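Local coordinates for protein chitinase (PDB 5GZT) that probably hydrolyses internal beta-1,4 linkages between N-acetylglucosamine units of chitin and chitodextrins, acting as an endochitinase, at residues Ile821-Gln824 with Arg825-Asn828; Asn827-Asp830 with Asp831-Ala835; Tyr769-Trp773 with Val774-Asn778. All blocks are in the same frame, centred on the assembly; numbering follows the deposited sequence.

How the contacts relate
From the N terminus, contact 3 comes first: strand 765-771 of the second family 18 barrel ends in a turn, and the side chain of Trp-776 folds back on it. After strands 790-799 and 802-805 the chain reaches contact 1, the last turn of helix 819-826, and then contact 2, which starts helix 830-843. Contacts 1 and 2 share Asn-827 and Asn-828, the joint between the two helices; contact 3 lies in series with both, and none encloses another. Space brings them together: Asn-828 reaches Gly-772, and Asn-833 reaches Val-774 and Trp-776, so the helix-helix joint is tied to the loop after the strand.

Contact 1: residues Ile821-Gln824 with Arg825-Asn828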
# COMPACT_ATOMS: atom_id res chain seq x y z
N ILE B 821 27.59 -43.31 -34.50
CA ILE B 821 27.98 -42.32 -33.53
C ILE B 821 29.00 -42.93 -32.55
O ILE B 821 30.04 -42.35 -32.34
CB ILE B 821 26.74 -41.73 -32.84
CG1 ILE B 821 25.87 -40.97 -33.87
CG2 ILE B 821 27.15 -40.82 -31.72
CD1 ILE B 821 24.53 -40.44 -33.33
N ARG B 822 28.78 -44.16 -32.07
CA ARG B 822 29.73 -44.80 -31.19
C ARG B 822 31.09 -44.92 -31.82
O ARG B 822 32.10 -44.71 -31.15
CB ARG B 822 29.28 -46.21 -30.70
CG ARG B 822 28.08 -46.16 -29.78
CD ARG B 822 27.65 -47.52 -29.22
NE ARG B 822 26.50 -47.30 -28.31
CZ ARG B 822 26.12 -48.11 -27.30
NH1 ARG B 822 26.78 -49.23 -27.02
NH2 ARG B 822 25.07 -47.77 -26.53
N GLU B 823 31.14 -45.30 -33.09
CA GLU B 823 32.43 -45.46 -33.79
C GLU B 823 33.07 -44.10 -33.94
O GLU B 823 34.24 -43.95 -33.79
CB GLU B 823 32.25 -46.11 -35.19
CG GLU B 823 33.55 -46.33 -36.00
CD GLU B 823 34.48 -47.48 -35.51
OE1 GLU B 823 35.39 -47.83 -36.29
OE2 GLU B 823 34.40 -48.04 -34.39
N GLN B 824 32.29 -43.12 -34.32
CA GLN B 824 32.86 -41.76 -34.50
C GLN B 824 33.41 -41.21 -33.13
O GLN B 824 34.41 -40.58 -33.09
CB GLN B 824 31.76 -40.93 -35.09
CG GLN B 824 31.80 -39.45 -35.04
CD GLN B 824 30.37 -38.95 -35.29
OE1 GLN B 824 29.63 -39.56 -36.09
NE2 GLN B 824 29.95 -37.91 -34.58
N ARG B 825 32.72 -41.52 -32.03
CA ARG B 825 33.12 -41.06 -30.70
C ARG B 825 34.37 -41.76 -30.24
O ARG B 825 35.31 -41.10 -29.79
CB ARG B 825 31.95 -41.13 -29.73
CG ARG B 825 30.95 -40.01 -30.01
CD ARG B 825 29.87 -39.91 -28.98
NE ARG B 825 29.17 -38.67 -29.17
CZ ARG B 825 28.29 -38.13 -28.33
NH1 ARG B 825 27.94 -38.70 -27.18
NH2 ARG B 825 27.72 -36.99 -28.64
N ARG B 826 34.46 -43.08 -30.46
CA ARG B 826 35.69 -43.85 -30.15
C ARG B 826 36.90 -43.30 -30.87
O ARG B 826 38.02 -43.36 -30.33
CB ARG B 826 35.54 -45.35 -30.45
CG ARG B 826 34.59 -46.09 -29.50
CD ARG B 826 34.59 -47.64 -29.58
NE ARG B 826 34.16 -48.17 -30.89
CZ ARG B 826 32.91 -48.50 -31.22
NH1 ARG B 826 31.88 -48.44 -30.38
NH2 ARG B 826 32.69 -48.94 -32.44
N ASN B 827 36.67 -42.78 -32.06
CA ASN B 827 37.68 -42.21 -32.90
C ASN B 827 37.66 -40.64 -32.92
O ASN B 827 38.13 -40.01 -33.87
CB ASN B 827 37.46 -42.70 -34.34
CG ASN B 827 37.75 -44.17 -34.47
OD1 ASN B 827 36.84 -44.97 -34.59
ND2 ASN B 827 39.00 -44.52 -34.36
N ASN B 828 37.19 -40.04 -31.85
CA ASN B 828 37.16 -38.58 -31.74
C ASN B 828 38.51 -38.00 -32.13
O ASN B 828 39.56 -38.47 -31.69
CB ASN B 828 36.79 -38.15 -30.33
CG ASN B 828 36.34 -36.75 -30.30
OD1 ASN B 828 35.24 -36.44 -30.73
ND2 ASN B 828 37.24 -35.87 -29.90
O HOH W 1 33.30 -37.65 -32.17
O HOH W 2 35.35 -39.37 -35.19
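Arg-826 runs back along the last turn of helix 819-826 over Arg-822 and Glu-823. Its CB and CG pass beside the carbonyl oxygen of Arg-822, Arg-826 CG coming within 3.3 Å of that O, the same atom that accepts the Arg-826 backbone N. At CD the chain bends (chi3 -63°) and the guanidinium turns back, one face lying over Arg-822 O and Glu-823 CA. Arg-826 NH1 packs on Arg-822 CB at 3.4 Å, while Arg-826 NH2 forms a salt bridge to Glu-823 OE2 at 2.7 Å. Glu-823 meets it with a chain bent at chi2 (73°); OE2 is used on its anti side, and carboxylate and guanidinium planes stand 66° apart. Arg-826 NH2 has a second acid partner, Glu-819. On another side of the helix Arg-825 extends alongside Ile-821, Arg-825 NE 3.9 Å from Ile-821 CG2, and carries NH1 to Glu-815 and the carbonyl of Trp-812. The helix ends at Asn-827, whose N bonds Glu-823 O at 3.2 Å and only weakly Gln-824 O. A water oxygen lies 2.6 Å from Gln-824 O and donates to it; a second water donates to Asn-828 OD1 and, weakly, to Gln-824 O. Glu-823 and Glu-819 would probably offset the charge of Arg-826, while Arg-825 has Glu-815, and the waters satisfy a carbonyl where helical bonding runs out.

Contact 2: residues Asn827-Asp830 with Asp831-Ala835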
# COMPACT_ATOMS: atom_id res chain seq x y z
N ASN B 827 36.67 -42.78 -32.06
CA ASN B 827 37.68 -42.21 -32.90
C ASN B 827 37.66 -40.64 -32.92
O ASN B 827 38.13 -40.01 -33.87
CB ASN B 827 37.46 -42.70 -34.34
CG ASN B 827 37.75 -44.17 -34.47
OD1 ASN B 827 36.84 -44.97 -34.59
ND2 ASN B 827 39.00 -44.52 -34.36
N ASN B 828 37.19 -40.04 -31.85
CA ASN B 828 37.16 -38.58 -31.74
C ASN B 828 38.51 -38.00 -32.13
O ASN B 828 39.56 -38.47 -31.69
CB ASN B 828 36.79 -38.15 -30.33
CG ASN B 828 36.34 -36.75 -30.30
OD1 ASN B 828 35.24 -36.44 -30.73
ND2 ASN B 828 37.24 -35.87 -29.90
N PRO B 829 38.49 -37.02 -33.04
CA PRO B 829 39.69 -36.52 -33.66
C PRO B 829 40.53 -35.55 -32.82
O PRO B 829 40.91 -34.51 -33.29
CB PRO B 829 39.14 -35.83 -34.91
CG PRO B 829 37.82 -35.31 -34.48
CD PRO B 829 37.28 -36.37 -33.55
N ASP B 830 40.97 -35.98 -31.64
CA ASP B 830 41.65 -35.11 -30.67
C ASP B 830 43.01 -34.81 -31.16
O ASP B 830 43.36 -33.62 -31.29
CB ASP B 830 41.66 -35.73 -29.26
CG ASP B 830 40.30 -35.75 -28.65
OD1 ASP B 830 39.72 -34.62 -28.39
OD2 ASP B 830 39.76 -36.86 -28.43
N ASP B 831 43.78 -35.83 -31.56
CA ASP B 831 45.12 -35.51 -32.05
C ASP B 831 45.13 -34.57 -33.26
O ASP B 831 45.98 -33.70 -33.35
CB ASP B 831 45.89 -36.77 -32.47
CG ASP B 831 46.44 -37.56 -31.30
OD1 ASP B 831 46.66 -37.04 -30.17
OD2 ASP B 831 46.74 -38.74 -31.52
N ALA B 832 44.26 -34.83 -34.25
CA ALA B 832 44.16 -33.91 -35.41
C ALA B 832 43.77 -32.50 -34.95
O ALA B 832 44.31 -31.52 -35.41
CB ALA B 832 43.17 -34.41 -36.44
N ASN B 833 42.79 -32.42 -34.07
CA ASN B 833 42.42 -31.08 -33.48
C ASN B 833 43.56 -30.41 -32.76
O ASN B 833 43.69 -29.19 -32.88
CB ASN B 833 41.23 -31.17 -32.59
CG ASN B 833 39.98 -31.34 -33.36
OD1 ASN B 833 39.92 -30.91 -34.52
ND2 ASN B 833 38.93 -31.87 -32.72
N PHE B 834 44.44 -31.15 -32.08
CA PHE B 834 45.50 -30.52 -31.40
C PHE B 834 46.52 -30.02 -32.41
O PHE B 834 47.13 -28.94 -32.17
CB PHE B 834 46.23 -31.44 -30.37
CG PHE B 834 45.32 -32.02 -29.26
CD1 PHE B 834 44.22 -31.31 -28.75
CD2 PHE B 834 45.59 -33.26 -28.71
CE1 PHE B 834 43.45 -31.86 -27.75
CE2 PHE B 834 44.78 -33.81 -27.74
CZ PHE B 834 43.74 -33.09 -27.23
N ALA B 835 46.74 -30.73 -33.53
CA ALA B 835 47.64 -30.16 -34.55
C ALA B 835 47.01 -28.95 -35.17
O ALA B 835 47.69 -27.97 -35.46
CB ALA B 835 47.97 -31.17 -35.65
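Phe-834 leaves its CA with CG beside the backbone N (chi1 -59°), which turns the ring back along the first helical turn and lays one face over the carbonyl oxygen of Asp-830. Asp-830 O sits 3.2 Å from Phe-834 CG, off the ring centre, while it also accepts the Phe-834 backbone N at 2.8 Å. Toward the far end of the ring, Phe-834 CZ lies 3.9 Å from Asp-830 CB. Asn-833 stands beside Pro-829: Pro-829 CG is 4.0 Å from Asn-833 ND2, the two side chains run in the same direction, and the backbone N of Asn-833 bonds Pro-829 O at 2.9 Å. The Asn-833 amide is satisfied elsewhere, ND2 by Val-774 O and the Tyr-793 hydroxyl, OD1 by Trp-776 N. Asp-830 is buried: its OD1 bonds Tyr-793 OH, and its OD2 accepts Asn-828 ND2 at 3.1 Å from above the carboxylate plane, in a nearly straight bond (167°). The same Asn-828 ND2 also bonds Gly-772 O. The Asp-831 carboxylate forms a salt bridge with Lys-805 through OD1. Ahead of the helix, Asp-830 N returns to Asn-828 O across Pro-829. The arrangement is an inverse gamma turn centred on a proline at the N-cap, leading directly into helix 830-843 of the family 18 barrel.

Contact 3: residues Tyr769-Trp773 with Val774-Asn778; sequences YVPGW and VDWTN
Val-770 and Val-774 supply the two bumps between which the indole of Trp-776 slides. CG1 of Val-774 sits over the centre of one ring face, 3.4 Å above its plane; CG1 of Val-770 rests on the opposite face, nearer the rim, 3.5 Å from Trp-776 NE1. The Trp-776 side chain crosses that of Pro-771 at about a right angle, Trp-776 CZ2 lying 3.9 Å from Pro-771 CD. Beside this, Pro-771 CG lies 3.9 Å from CG2 of Val-774, the proline and the valine running side by side. Trp-776 reaches the slot with its CG beside the backbone N (chi1 -70°), and its NE1 drives edge-on into the carbonyl of Pro-771: Trp-776 NE1 to Pro-771 O is 2.9 Å, the N-H points almost straight at the oxygen (164°), and that oxygen lies in the ring plane. The same O also receives a weak bond from Val-774 N, which closes a type I beta turn from Pro-771 to Val-774. This turn carries the chain off the end of strand 765-771, one of the parallel strands of the family 18 TIM barrel. On that strand Tyr-769 OH bonds Asp-893, which belongs to the DxxDxDxE sequence motif of this family. On the other side of Pro-771 a second indole is laid down: Trp-773, with CG between its backbone N and carbonyl carbon (chi1 46°), takes Pro-771 CB against one face, 3.4 Å above the plane and toward the rim, and extends to Ala-794, Phe-795 and Trp-1114. Asp-775 turns away from this packing; within 774-778 its OD2 is met from above the carboxylate plane by Asn-778 ND2 at 3.0 Å, beside a weak backbone bond from Asn-778 N to Asp-775 O.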
# COMPACT_ATOMS: atom_id res chain seq x y z
N TYR B 769 34.52 -21.31 -27.18
CA TYR B 769 34.57 -22.74 -27.01
C TYR B 769 34.64 -23.40 -28.38
O TYR B 769 33.87 -23.04 -29.27
CB TYR B 769 33.36 -23.27 -26.28
CG TYR B 769 33.47 -23.28 -24.78
CD1 TYR B 769 34.01 -24.37 -24.11
CD2 TYR B 769 33.04 -22.20 -24.01
CE1 TYR B 769 34.09 -24.38 -22.72
CE2 TYR B 769 33.14 -22.20 -22.63
CZ TYR B 769 33.66 -23.29 -21.98
OH TYR B 769 33.80 -23.34 -20.60
N VAL B 770 35.60 -24.29 -28.55
CA VAL B 770 35.84 -25.04 -29.78
C VAL B 770 35.61 -26.55 -29.47
O VAL B 770 36.29 -27.15 -28.67
CB VAL B 770 37.23 -24.78 -30.30
CG1 VAL B 770 37.49 -25.66 -31.48
CG2 VAL B 770 37.39 -23.26 -30.67
N PRO B 771 34.55 -27.13 -30.04
CA PRO B 771 34.16 -28.48 -29.74
C PRO B 771 35.13 -29.44 -30.38
O PRO B 771 35.47 -29.33 -31.56
CB PRO B 771 32.79 -28.59 -30.34
CG PRO B 771 32.71 -27.57 -31.38
CD PRO B 771 33.60 -26.45 -30.94
N GLY B 772 35.63 -30.38 -29.57
CA GLY B 772 36.58 -31.36 -30.02
C GLY B 772 35.99 -32.53 -30.85
O GLY B 772 36.75 -33.32 -31.40
N TRP B 773 34.67 -32.63 -30.88
CA TRP B 773 33.95 -33.63 -31.63
C TRP B 773 33.66 -33.14 -33.04
O TRP B 773 32.98 -33.83 -33.74
CB TRP B 773 32.65 -34.06 -30.95
CG TRP B 773 31.77 -32.86 -30.41
CD1 TRP B 773 30.79 -32.13 -31.07
CD2 TRP B 773 31.86 -32.28 -29.10
NE1 TRP B 773 30.29 -31.17 -30.25
CE2 TRP B 773 30.93 -31.22 -29.05
CE3 TRP B 773 32.65 -32.54 -27.99
CZ2 TRP B 773 30.77 -30.43 -27.90
CZ3 TRP B 773 32.49 -31.77 -26.89
CH2 TRP B 773 31.57 -30.71 -26.84
N VAL B 774 34.17 -31.97 -33.42
CA VAL B 774 34.27 -31.49 -34.79
C VAL B 774 35.69 -31.74 -35.22
O VAL B 774 36.62 -31.40 -34.51
CB VAL B 774 33.90 -29.99 -34.90
CG1 VAL B 774 34.27 -29.42 -36.25
CG2 VAL B 774 32.41 -29.73 -34.67
N ASP B 775 35.87 -32.37 -36.38
CA ASP B 775 37.17 -32.57 -37.01
C ASP B 775 37.53 -31.31 -37.76
O ASP B 775 37.18 -31.16 -38.95
CB ASP B 775 37.06 -33.75 -37.96
CG ASP B 775 38.38 -34.17 -38.57
OD1 ASP B 775 39.43 -33.57 -38.37
OD2 ASP B 775 38.34 -35.19 -39.28
N TRP B 776 38.22 -30.39 -37.07
CA TRP B 776 38.45 -29.06 -37.60
C TRP B 776 39.32 -29.05 -38.86
O TRP B 776 39.07 -28.27 -39.78
CB TRP B 776 39.00 -28.06 -36.55
CG TRP B 776 37.92 -27.74 -35.56
CD1 TRP B 776 37.64 -28.40 -34.41
CD2 TRP B 776 36.88 -26.83 -35.77
NE1 TRP B 776 36.46 -27.94 -33.88
CE2 TRP B 776 35.98 -26.96 -34.70
CE3 TRP B 776 36.57 -25.94 -36.82
CZ2 TRP B 776 34.85 -26.19 -34.60
CZ3 TRP B 776 35.44 -25.17 -36.71
CH2 TRP B 776 34.62 -25.28 -35.58
N THR B 777 40.36 -29.88 -38.87
CA THR B 777 41.23 -30.02 -40.04
C THR B 777 40.40 -30.22 -41.33
O THR B 777 40.71 -29.59 -42.33
CB THR B 777 42.26 -31.13 -39.86
OG1 THR B 777 42.98 -30.90 -38.66
CG2 THR B 777 43.28 -31.15 -40.97
N ASN B 778 39.31 -30.98 -41.26
CA ASN B 778 38.43 -31.23 -42.42
C ASN B 778 37.12 -30.52 -42.48
O ASN B 778 36.28 -30.87 -43.31
CB ASN B 778 38.16 -32.74 -42.51
CG ASN B 778 39.43 -33.50 -42.68
OD1 ASN B 778 40.27 -33.09 -43.47
ND2 ASN B 778 39.65 -34.51 -41.87